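Local coordinates for protein peptidoglycan hydrolase FlgJ (Sphingomonas sp. A1, PDB 3VWO) that probably hydrolyses the peptidoglycan layer, through its C-terminal glycoside hydrolase family 73 domain, so that the flagellar rod can be assembled in the periplasmic space, at residues Thr70-Asn75 with Lys79-Arg84; Asn51-Lys56 with Gln96-Leu101; Arg86-Asp89 with Gln93-Gln96. All blocks are in the same frame, centred on the assembly; numbering follows the deposited sequence.

Contact 1. Residues Thr70-Asn75 with Lys79-Arg84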
# COMPACT_ATOMS: atom_id res chain seq x y z
N THR A 70 15.31 -1.28 -0.90
CA THR A 70 14.13 -1.91 -1.47
C THR A 70 14.49 -3.11 -2.34
O THR A 70 15.54 -3.14 -2.98
CB THR A 70 13.30 -0.90 -2.28
OG1 THR A 70 12.02 -1.47 -2.59
CG2 THR A 70 14.02 -0.51 -3.56
N VAL A 71 13.60 -4.10 -2.35
CA VAL A 71 13.81 -5.32 -3.11
C VAL A 71 12.86 -5.36 -4.30
O VAL A 71 11.65 -5.15 -4.15
CB VAL A 71 13.55 -6.57 -2.24
CG1 VAL A 71 13.77 -7.84 -3.05
CG2 VAL A 71 14.45 -6.55 -1.02
N GLU A 72 13.40 -5.62 -5.48
CA GLU A 72 12.58 -5.67 -6.69
C GLU A 72 12.95 -6.88 -7.52
O GLU A 72 14.07 -7.38 -7.43
CB GLU A 72 12.76 -4.38 -7.50
CG GLU A 72 12.35 -3.12 -6.75
CD GLU A 72 12.64 -1.85 -7.52
OE1 GLU A 72 13.25 -1.94 -8.61
OE2 GLU A 72 12.27 -0.76 -7.04
N TYR A 73 12.01 -7.38 -8.31
CA TYR A 73 12.29 -8.54 -9.14
C TYR A 73 12.20 -8.16 -10.61
O TYR A 73 11.25 -7.51 -11.05
CB TYR A 73 11.35 -9.70 -8.80
CG TYR A 73 11.49 -10.15 -7.36
CD1 TYR A 73 12.42 -11.11 -7.00
CD2 TYR A 73 10.71 -9.59 -6.36
CE1 TYR A 73 12.57 -11.52 -5.68
CE2 TYR A 73 10.84 -9.99 -5.04
CZ TYR A 73 11.77 -10.95 -4.71
OH TYR A 73 11.90 -11.34 -3.40
N GLU A 74 13.23 -8.55 -11.36
CA GLU A 74 13.25 -8.35 -12.80
C GLU A 74 13.64 -9.69 -13.40
O GLU A 74 14.74 -10.17 -13.18
CB GLU A 74 14.28 -7.28 -13.17
CG GLU A 74 14.68 -6.36 -12.02
CD GLU A 74 14.36 -4.90 -12.27
OE1 GLU A 74 15.26 -4.16 -12.70
OE2 GLU A 74 13.20 -4.49 -12.02
N ASN A 75 12.71 -10.28 -14.15
CA ASN A 75 12.84 -11.67 -14.59
C ASN A 75 12.93 -12.57 -13.35
O ASN A 75 12.29 -12.29 -12.33
CB ASN A 75 14.04 -11.86 -15.52
CG ASN A 75 13.96 -13.13 -16.36
OD1 ASN A 75 14.74 -14.07 -16.16
ND2 ASN A 75 13.01 -13.17 -17.29
N LYS A 79 16.61 -8.13 -7.03
CA LYS A 79 17.40 -6.90 -6.99
C LYS A 79 17.29 -6.20 -5.64
O LYS A 79 16.20 -6.09 -5.09
CB LYS A 79 16.96 -5.96 -8.12
CG LYS A 79 17.35 -6.43 -9.51
CD LYS A 79 18.86 -6.44 -9.67
CE LYS A 79 19.28 -7.02 -11.01
NZ LYS A 79 18.72 -6.26 -12.16
N VAL A 80 18.42 -5.75 -5.11
CA VAL A 80 18.41 -4.96 -3.88
C VAL A 80 19.11 -3.63 -4.09
O VAL A 80 20.30 -3.59 -4.40
CB VAL A 80 19.09 -5.70 -2.71
CG1 VAL A 80 19.06 -4.82 -1.46
CG2 VAL A 80 18.39 -7.02 -2.44
N ARG A 81 18.38 -2.54 -3.94
CA ARG A 81 18.99 -1.22 -4.03
C ARG A 81 18.38 -0.21 -3.07
O ARG A 81 17.40 -0.50 -2.38
CB ARG A 81 18.92 -0.69 -5.47
CG ARG A 81 17.66 -1.07 -6.21
CD ARG A 81 17.65 -0.51 -7.63
NE ARG A 81 16.55 -1.06 -8.42
CZ ARG A 81 16.70 -2.00 -9.35
NH1 ARG A 81 15.64 -2.44 -10.02
NH2 ARG A 81 17.90 -2.49 -9.62
N VAL A 82 18.98 0.97 -3.02
CA VAL A 82 18.47 2.07 -2.23
C VAL A 82 17.83 3.08 -3.17
O VAL A 82 18.45 3.51 -4.14
CB VAL A 82 19.61 2.74 -1.43
CG1 VAL A 82 19.12 4.04 -0.79
CG2 VAL A 82 20.15 1.79 -0.37
N GLU A 83 16.57 3.42 -2.91
CA GLU A 83 15.83 4.35 -3.75
C GLU A 83 15.21 5.44 -2.89
O GLU A 83 15.14 5.31 -1.68
CB GLU A 83 14.73 3.62 -4.50
CG GLU A 83 15.20 2.43 -5.31
CD GLU A 83 15.56 2.80 -6.74
OE1 GLU A 83 15.97 3.95 -6.97
OE2 GLU A 83 15.43 1.93 -7.63
N ARG A 84 14.76 6.52 -3.53
CA ARG A 84 14.07 7.59 -2.82
C ARG A 84 12.57 7.28 -2.72
O ARG A 84 11.90 7.14 -3.74
CB ARG A 84 14.22 8.91 -3.58
CG ARG A 84 15.09 9.94 -2.88
CD ARG A 84 16.54 9.78 -3.27
NE ARG A 84 17.37 10.83 -2.70
CZ ARG A 84 18.68 10.95 -2.91
NH1 ARG A 84 19.31 10.07 -3.67
NH2 ARG A 84 19.35 11.94 -2.34
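Thr70 faces Arg81 as a hydrogen-bonded antiparallel pair: Thr70 N donates to Arg81 O at 2.7 Å, and Arg81 N returns the bond to Thr70 O. Its beta-branched side chain suits an extended backbone, and the methyl CG2 lies 3.6 Å from Glu83 CG, touching the aliphatic part of that acid. Val71 turns to the other face of the sheet, where it forms a non-hydrogen-bonded pair with Val80; CG2 of Val71 meets CG2 of Val80 at 4.2 Å, a modest apolar touch between two small branched residues. Glu72 pairs with Lys79 through both backbone bonds, and its side chain runs out extended beyond CG (chi2 175°). This reach brings OE1 of Glu72 to 2.8 Å from NH1 of Arg81. The donor comes from the anti side, tilted out of the carboxylate plane, and the planes of the two flat groups stand 82° apart, unlike a two-pronged, coplanar pair. The other oxygen, OE2, is taken by Lys56 in a salt bridge, and the lysine's charge probably eases the nearness of the Glu83 carboxylate. Glu74 bends at chi2, lays CG 3.7 Å from CG of Lys79, and offers OE1 to the same Arg81 NH1 at 3.2 Å, a weak bond at the guanidinium edge. Arg81 NE forms a salt bridge with Glu83 OE2, 3.3 Å away, along its own strand. One long arginine thus gathers three acids into a salt-bridge network on the face that carries Thr70, Glu72, Lys79 and Arg81, in a two-stranded antiparallel beta hairpin, strands 65-74 and 77-86.

Contact 2. Residues Asn51-Lys56 with Gln96-Leu101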
# COMPACT_ATOMS: atom_id res chain seq x y z
N ASN A 51 4.59 6.10 4.77
CA ASN A 51 4.46 5.57 3.41
C ASN A 51 4.12 4.09 3.44
O ASN A 51 4.97 3.24 3.18
CB ASN A 51 5.76 5.80 2.64
CG ASN A 51 5.61 5.60 1.15
OD1 ASN A 51 4.65 4.99 0.68
ND2 ASN A 51 6.59 6.08 0.39
N LEU A 52 2.87 3.80 3.76
CA LEU A 52 2.44 2.43 4.00
C LEU A 52 2.29 1.63 2.71
O LEU A 52 2.16 0.42 2.75
CB LEU A 52 1.12 2.43 4.78
CG LEU A 52 1.17 2.29 6.30
CD1 LEU A 52 2.47 2.85 6.90
CD2 LEU A 52 -0.03 2.96 6.91
N PHE A 53 2.31 2.32 1.57
CA PHE A 53 2.17 1.63 0.28
C PHE A 53 3.49 1.51 -0.47
O PHE A 53 3.52 1.01 -1.59
CB PHE A 53 1.09 2.32 -0.57
CG PHE A 53 -0.27 2.20 0.02
CD1 PHE A 53 -1.04 1.06 -0.20
CD2 PHE A 53 -0.78 3.19 0.84
CE1 PHE A 53 -2.29 0.93 0.36
CE2 PHE A 53 -2.03 3.07 1.41
CZ PHE A 53 -2.78 1.93 1.17
N ASN A 54 4.57 1.95 0.16
CA ASN A 54 5.91 1.86 -0.43
C ASN A 54 6.02 2.54 -1.80
O ASN A 54 6.60 2.00 -2.74
CB ASN A 54 6.38 0.40 -0.50
CG ASN A 54 6.76 -0.15 0.86
OD1 ASN A 54 7.41 0.52 1.66
ND2 ASN A 54 6.34 -1.38 1.14
N ILE A 55 5.46 3.75 -1.88
CA ILE A 55 5.44 4.51 -3.12
C ILE A 55 6.74 5.29 -3.27
O ILE A 55 7.07 6.15 -2.44
CB ILE A 55 4.28 5.51 -3.13
CG1 ILE A 55 2.97 4.80 -2.82
CG2 ILE A 55 4.21 6.22 -4.49
CD1 ILE A 55 2.63 3.71 -3.79
N LYS A 56 7.48 5.01 -4.34
CA LYS A 56 8.72 5.72 -4.60
C LYS A 56 8.45 7.15 -5.05
O LYS A 56 7.35 7.46 -5.51
CB LYS A 56 9.56 4.99 -5.65
CG LYS A 56 10.19 3.70 -5.16
CD LYS A 56 11.21 3.18 -6.16
CE LYS A 56 10.64 2.03 -6.97
NZ LYS A 56 10.51 0.80 -6.14
N GLN A 96 -4.29 9.48 0.78
CA GLN A 96 -4.74 10.39 -0.27
C GLN A 96 -3.80 10.36 -1.48
O GLN A 96 -4.25 10.43 -2.62
CB GLN A 96 -4.86 11.82 0.25
CG GLN A 96 -5.94 12.02 1.30
CD GLN A 96 -7.29 12.36 0.71
OE1 GLN A 96 -7.57 12.07 -0.46
NE2 GLN A 96 -8.14 12.98 1.51
N ASP A 97 -2.50 10.27 -1.22
CA ASP A 97 -1.55 10.18 -2.32
C ASP A 97 -1.73 8.87 -3.07
O ASP A 97 -1.67 8.83 -4.30
CB ASP A 97 -0.10 10.36 -1.82
CG ASP A 97 0.85 10.70 -2.95
OD1 ASP A 97 0.43 11.42 -3.88
OD2 ASP A 97 2.02 10.26 -2.92
N TYR A 98 -1.97 7.78 -2.33
CA TYR A 98 -2.21 6.47 -2.95
C TYR A 98 -3.45 6.51 -3.85
O TYR A 98 -3.42 6.01 -4.98
CB TYR A 98 -2.36 5.38 -1.88
CG TYR A 98 -2.90 4.06 -2.40
CD1 TYR A 98 -2.04 3.09 -2.92
CD2 TYR A 98 -4.25 3.77 -2.36
CE1 TYR A 98 -2.53 1.87 -3.39
CE2 TYR A 98 -4.75 2.57 -2.83
CZ TYR A 98 -3.89 1.62 -3.34
OH TYR A 98 -4.39 0.43 -3.80
N ALA A 99 -4.54 7.09 -3.35
CA ALA A 99 -5.77 7.19 -4.15
C ALA A 99 -5.55 8.05 -5.37
O ALA A 99 -6.12 7.80 -6.43
CB ALA A 99 -6.93 7.74 -3.32
N ASP A 100 -4.72 9.09 -5.23
CA ASP A 100 -4.42 9.95 -6.36
C ASP A 100 -3.68 9.16 -7.44
O ASP A 100 -4.04 9.23 -8.61
CB ASP A 100 -3.58 11.15 -5.92
CG ASP A 100 -3.24 12.07 -7.08
OD1 ASP A 100 -4.15 12.76 -7.58
OD2 ASP A 100 -2.07 12.08 -7.52
N LEU A 101 -2.66 8.42 -7.02
CA LEU A 101 -1.85 7.62 -7.94
C LEU A 101 -2.66 6.53 -8.63
O LEU A 101 -2.69 6.45 -9.87
CB LEU A 101 -0.70 6.96 -7.16
CG LEU A 101 0.32 6.21 -8.01
CD1 LEU A 101 0.77 7.06 -9.18
CD2 LEU A 101 1.52 5.82 -7.16
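Phe53 and Tyr98 lay their rings face to face, with centroids 4.0 Å apart and planes inclined by only 19°. Following Tyr98 outward, CB rests over the face of the Phe53 ring, 4.2 Å from its centroid, as a CH-pi contact. CG comes next, about equally near CG and CD2 of Phe53. CD1 makes the closest approach, 3.5 Å from CD1 of Phe53, and lies over that ring toward its rim. CE1 continues along the same side, 3.6 Å from Phe53 CD1, while CZ is already drawing away from Phe53 CE1. The hydroxyl at the tip passes beyond the stack to a weak hydrogen bond with Gln29, which gives the buried hydroxyl a polar partner. With CG anti to the backbone N (chi1 168°), Tyr98 sends its ring off the helix toward the loop. One turn on, Leu101 meets Ile55 tip to tip, CD2 to CG2 at 3.8 Å, a touch of branched aliphatic ends beside the stacked rings. The loop keeps its shape through Asn51, whose amide spans the turn: OD1 accepts from Ile55 N at 3.0 Å and ND2 donates to Ile55 O. A type I beta turn, Asn51 to Asn54, thereby presents an aromatic residue to helix 91-104, and the face-to-face stack joins this loop to the buried core of the glucosaminidase domain, which belongs to the lysozyme clan.

Contact 3. Residues Arg86-Asp89 with Gln93-Gln96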
# COMPACT_ATOMS: atom_id res chain seq x y z
N ARG A 86 8.70 8.44 -1.10
CA ARG A 86 7.97 9.59 -0.60
C ARG A 86 7.85 9.49 0.92
O ARG A 86 7.84 8.40 1.48
CB ARG A 86 6.58 9.65 -1.23
CG ARG A 86 6.65 9.65 -2.75
CD ARG A 86 5.28 9.76 -3.42
NE ARG A 86 5.40 9.58 -4.86
CZ ARG A 86 4.44 9.83 -5.74
NH1 ARG A 86 3.26 10.27 -5.34
NH2 ARG A 86 4.66 9.64 -7.04
N ALA A 87 7.78 10.65 1.57
CA ALA A 87 7.47 10.71 2.99
C ALA A 87 6.36 11.71 3.18
O ALA A 87 6.24 12.68 2.43
CB ALA A 87 8.71 11.10 3.80
N TYR A 88 5.51 11.45 4.17
CA TYR A 88 4.32 12.27 4.36
C TYR A 88 4.22 12.83 5.77
O TYR A 88 4.98 12.45 6.65
CB TYR A 88 3.07 11.44 4.08
CG TYR A 88 3.08 10.73 2.74
CD1 TYR A 88 2.65 11.37 1.60
CD2 TYR A 88 3.51 9.41 2.63
CE1 TYR A 88 2.64 10.73 0.37
CE2 TYR A 88 3.52 8.75 1.40
CZ TYR A 88 3.08 9.43 0.28
OH TYR A 88 3.05 8.80 -0.96
N ASP A 89 3.26 13.73 5.97
CA ASP A 89 2.99 14.33 7.28
C ASP A 89 2.07 13.47 8.14
O ASP A 89 1.99 13.66 9.36
CB ASP A 89 2.34 15.71 7.11
CG ASP A 89 3.26 16.72 6.46
OD1 ASP A 89 4.48 16.48 6.44
OD2 ASP A 89 2.77 17.75 5.97
N GLN A 93 -2.41 11.80 4.60
CA GLN A 93 -1.71 12.26 3.41
C GLN A 93 -1.22 11.09 2.56
O GLN A 93 -1.28 11.14 1.33
CB GLN A 93 -0.54 13.16 3.83
CG GLN A 93 0.05 13.97 2.70
CD GLN A 93 0.97 15.05 3.20
OE1 GLN A 93 2.09 14.78 3.62
NE2 GLN A 93 0.50 16.30 3.16
N ALA A 94 -0.75 10.03 3.22
CA ALA A 94 -0.28 8.83 2.53
C ALA A 94 -1.41 8.15 1.75
O ALA A 94 -1.26 7.81 0.57
CB ALA A 94 0.30 7.86 3.53
N PHE A 95 -2.54 7.95 2.41
CA PHE A 95 -3.69 7.32 1.76
C PHE A 95 -4.23 8.17 0.60
O PHE A 95 -4.58 7.63 -0.45
CB PHE A 95 -4.80 7.02 2.77
CG PHE A 95 -4.59 5.74 3.54
CD1 PHE A 95 -4.95 4.52 2.99
CD2 PHE A 95 -4.02 5.76 4.80
CE1 PHE A 95 -4.76 3.34 3.70
CE2 PHE A 95 -3.83 4.59 5.51
CZ PHE A 95 -4.19 3.38 4.96
N GLN A 96 -4.29 9.48 0.78
CA GLN A 96 -4.74 10.39 -0.27
C GLN A 96 -3.80 10.36 -1.48
O GLN A 96 -4.25 10.43 -2.62
CB GLN A 96 -4.86 11.82 0.25
CG GLN A 96 -5.94 12.02 1.30
CD GLN A 96 -7.29 12.36 0.71
OE1 GLN A 96 -7.57 12.07 -0.46
NE2 GLN A 96 -8.14 12.98 1.51
O HOH W 1 1.06 6.78 -0.65
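Tyr88 lies flat against the first turns of the helix, its ring covering the backbone and methyl of Ala94. Ala94 CA sits almost exactly above the ring centre, 3.7 Å from the centroid and 6° off the normal, in a CH-pi contact, and Ala94 CB adds an apolar touch at 3.7 Å to Tyr88 CD2. A residue as small as alanine suits this place because it lets a flat ring come down on the helix backbone. The ring is carried there by a chi1 of -53°, with CG anti to the carbonyl carbon. Its hydroxyl has Asp97 as a hydrogen-bonding partner and also accepts from a water, 2.9 Å from Tyr88 OH, which in turn donates to Ala94 O; the phenol is thus tied to the helix both directly and through solvent. With an alanine here, Ala94 would probably lose the ring that covers it, and Asp97 and the bridging water their phenol partner.

The looser side lies around Asp89, which is exposed. Here Gln93, extended beyond CG, reaches back so that OE1 takes the backbone N-H of Asp89 at 2.8 Å. The bond is fairly straight at the hydrogen, 163°, yet the donor stands above the amide's carbonyl plane. A glutamine fits because its long chain can pass beside Tyr88, CG lying 3.8 Å from Tyr88 CD1, before its polar end meets the loop. The Asp89 carboxylate itself turns to Lys64 in a salt bridge. The contact closes the short connection from strand 77-86 into helix 91-104, while on another side of that helix Phe95 packs against helix 2-19.

How the contacts relate
Contact 2 is the buried one, contact 3 is partly buried, and contact 1 lies at the surface on the hairpin. Their chemistry follows this order: stacked rings and aliphatic tips in contact 2, a ring over an alanine with polar bonds at its margin in contact 3, and backbone ladder plus charged network in contact 1. Contacts 2 and 3 both use helix 91-104, share Gln96, and meet where Asp97 forms a salt bridge with Arg86 and where Phe53 packs on Phe95. Contact 1 is nested in the chain loop closed by contact 2, and the Lys56-Glu72 salt bridge links the hairpin to the 51-56 loop.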